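Local coordinates for CbsA (Xanthomonas oryzae pv. oryzae, PDB 5XYH), which hydrolyses cellulose as a family 6 exoglucanase, probably releasing cellobiose from chain ends, and serves this rice pathogen as a cell-wall-degrading enzyme, at residues Leu90-Met95 / Ile141-Glu146. Numbering follows the deposited sequence.
Sequences LVIYDM and IVNIIE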
loop_
_atom_site.group_PDB
_atom_site.type_symbol
_atom_site.label_atom_id
_atom_site.label_comp_id
_atom_site.label_asym_id
_atom_site.label_seq_id
_atom_site.Cartn_x
_atom_site.Cartn_y
_atom_site.Cartn_z
ATOM N N LEU A 90 -6.770 6.470 -6.076
ATOM C CA LEU A 90 -7.828 5.766 -5.367
ATOM C C LEU A 90 -7.343 4.375 -4.995
ATOM O O LEU A 90 -6.585 3.745 -5.738
ATOM C CB LEU A 90 -9.106 5.623 -6.204
ATOM C CG LEU A 90 -9.832 6.888 -6.677
ATOM C CD1 LEU A 90 -11.049 6.528 -7.534
ATOM C CD2 LEU A 90 -10.248 7.787 -5.512
ATOM N N VAL A 91 -7.795 3.905 -3.839
ATOM C CA VAL A 91 -7.550 2.543 -3.386
ATOM C C VAL A 91 -8.893 1.825 -3.409
ATOM O O VAL A 91 -9.815 2.185 -2.668
ATOM C CB VAL A 91 -6.915 2.515 -1.996
ATOM C CG1 VAL A 91 -6.518 1.099 -1.653
ATOM C CG2 VAL A 91 -5.696 3.441 -1.959
ATOM N N ILE A 92 -9.015 0.848 -4.303
ATOM C CA ILE A 92 -10.196 -0.003 -4.414
ATOM C C ILE A 92 -10.045 -1.106 -3.368
ATOM O O ILE A 92 -9.180 -1.974 -3.498
ATOM C CB ILE A 92 -10.324 -0.590 -5.832
ATOM C CG1 ILE A 92 -10.304 0.524 -6.900
ATOM C CG2 ILE A 92 -11.573 -1.503 -5.960
ATOM C CD1 ILE A 92 -11.397 1.608 -6.723
ATOM N N TYR A 93 -10.883 -1.084 -2.321
ATOM C CA TYR A 93 -10.570 -1.873 -1.125
ATOM C C TYR A 93 -11.858 -2.243 -0.378
ATOM O O TYR A 93 -12.116 -1.794 0.736
ATOM C CB TYR A 93 -9.611 -1.084 -0.228
ATOM C CG TYR A 93 -9.032 -1.799 0.984
ATOM C CD1 TYR A 93 -8.420 -3.037 0.865
ATOM C CD2 TYR A 93 -9.054 -1.195 2.238
ATOM C CE1 TYR A 93 -7.864 -3.683 1.969
ATOM C CE2 TYR A 93 -8.510 -1.824 3.341
ATOM C CZ TYR A 93 -7.918 -3.078 3.198
ATOM O OH TYR A 93 -7.373 -3.714 4.296
ATOM N N ASP A 94 -12.685 -3.103 -0.985
ATOM C CA ASP A 94 -13.848 -3.637 -0.278
ATOM C C ASP A 94 -14.135 -5.094 -0.648
ATOM O O ASP A 94 -15.297 -5.512 -0.667
ATOM C CB ASP A 94 -15.096 -2.780 -0.540
ATOM C CG ASP A 94 -16.123 -2.881 0.591
ATOM O OD1 ASP A 94 -15.757 -3.332 1.703
ATOM O OD2 ASP A 94 -17.294 -2.520 0.360
ATOM N N MET A 95 -13.096 -5.874 -0.924
ATOM C CA MET A 95 -13.262 -7.282 -1.269
ATOM C C MET A 95 -14.157 -7.997 -0.253
ATOM O O MET A 95 -14.013 -7.786 0.957
ATOM C CB MET A 95 -11.897 -7.973 -1.321
ATOM C CG MET A 95 -11.970 -9.409 -1.802
ATOM S SD MET A 95 -12.324 -9.517 -3.572
ATOM C CE MET A 95 -10.706 -9.114 -4.232
ATOM N N ILE A 141 -7.512 8.759 -13.497
ATOM C CA ILE A 141 -7.816 8.044 -12.267
ATOM C C ILE A 141 -6.845 6.871 -12.166
ATOM O O ILE A 141 -6.753 6.061 -13.088
ATOM C CB ILE A 141 -9.276 7.566 -12.250
ATOM C CG1 ILE A 141 -10.227 8.704 -12.651
ATOM C CG2 ILE A 141 -9.653 7.025 -10.873
ATOM C CD1 ILE A 141 -10.140 9.906 -11.714
ATOM N N VAL A 142 -6.109 6.784 -11.060
ATOM C CA VAL A 142 -5.107 5.732 -10.869
ATOM C C VAL A 142 -5.543 4.899 -9.678
ATOM O O VAL A 142 -5.541 5.384 -8.536
ATOM C CB VAL A 142 -3.693 6.290 -10.650
ATOM C CG1 VAL A 142 -2.715 5.139 -10.402
ATOM C CG2 VAL A 142 -3.242 7.140 -11.836
ATOM N N ASN A 143 -5.888 3.642 -9.937
ATOM C CA ASN A 143 -6.442 2.742 -8.933
ATOM C C ASN A 143 -5.380 1.794 -8.379
ATOM O O ASN A 143 -4.662 1.132 -9.143
ATOM C CB ASN A 143 -7.584 1.922 -9.531
ATOM C CG ASN A 143 -8.812 2.747 -9.808
ATOM O OD1 ASN A 143 -9.150 3.666 -9.051
ATOM N ND2 ASN A 143 -9.496 2.433 -10.906
ATOM N N ILE A 144 -5.300 1.714 -7.052
ATOM C CA ILE A 144 -4.646 0.604 -6.379
ATOM C C ILE A 144 -5.703 -0.475 -6.179
ATOM O O ILE A 144 -6.667 -0.282 -5.431
ATOM C CB ILE A 144 -4.023 1.034 -5.043
ATOM C CG1 ILE A 144 -2.916 2.066 -5.310
ATOM C CG2 ILE A 144 -3.490 -0.196 -4.286
ATOM C CD1 ILE A 144 -2.311 2.693 -4.058
ATOM N N ILE A 145 -5.526 -1.611 -6.845
ATOM C CA ILE A 145 -6.560 -2.641 -6.915
ATOM C C ILE A 145 -6.407 -3.618 -5.746
ATOM O O ILE A 145 -5.483 -4.439 -5.723
ATOM C CB ILE A 145 -6.520 -3.383 -8.254
ATOM C CG1 ILE A 145 -6.788 -2.408 -9.411
ATOM C CG2 ILE A 145 -7.537 -4.533 -8.236
ATOM C CD1 ILE A 145 -8.191 -1.801 -9.417
ATOM N N GLU A 146 -7.340 -3.534 -4.788
ATOM C CA GLU A 146 -7.574 -4.424 -3.647
ATOM C C GLU A 146 -6.292 -4.885 -2.967
ATOM O O GLU A 146 -5.882 -6.048 -3.114
ATOM C CB GLU A 146 -8.420 -5.625 -4.080
ATOM C CG GLU A 146 -9.868 -5.264 -4.480
ATOM C CD GLU A 146 -10.722 -4.779 -3.313
ATOM O OE1 GLU A 146 -10.336 -5.007 -2.137
ATOM O OE2 GLU A 146 -11.791 -4.172 -3.584
#
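E146 reaches from the end of strand 140-145 across to the backbone that follows strand 86-92. Its CB lies near I92 O and also faces the methyl CE of M95, whose chain, bent at chi2 and chi3, brings CE to 3.9 Å from E146 CG. CG and CD of E146 pass close to I92 O, CD at 3.2 Å. With CG anti to the carbonyl carbon (chi1 -67°) and the chain then bent at chi2, the carboxylate is delivered to two successive amides. D94 N donates to the syn lone pair of OE2 at 2.9 Å, a nearly straight bond (166°), whereas M95 N meets OE1 at 3.1 Å from above the carboxylate plane. Y119 OH from helix 113-131 also bonds OE2, so the buried group is gripped from both the loop and the helix. The two strands are parallel neighbours in the central sheet of the distorted β/α barrel of glycoside hydrolase family 6, and the loop 93-95 follows the C-terminal end of strand 86-92. Between the strands, L90 N donates to V142 O, I144 N to L90 O and I92 N to I144 O; the last link, E146 N to I92 O, is weak. On the face carrying L90 and I92, N143 OD1 sits against apolar carbon, 3.5 Å from L90 CB and 3.8 Å from I92 CD1, and has no polar partner, while ND2 bonds N190 OD1. On the opposite face, V91 CG2 and I144 CD1 lie side by side, 4.1 Å apart.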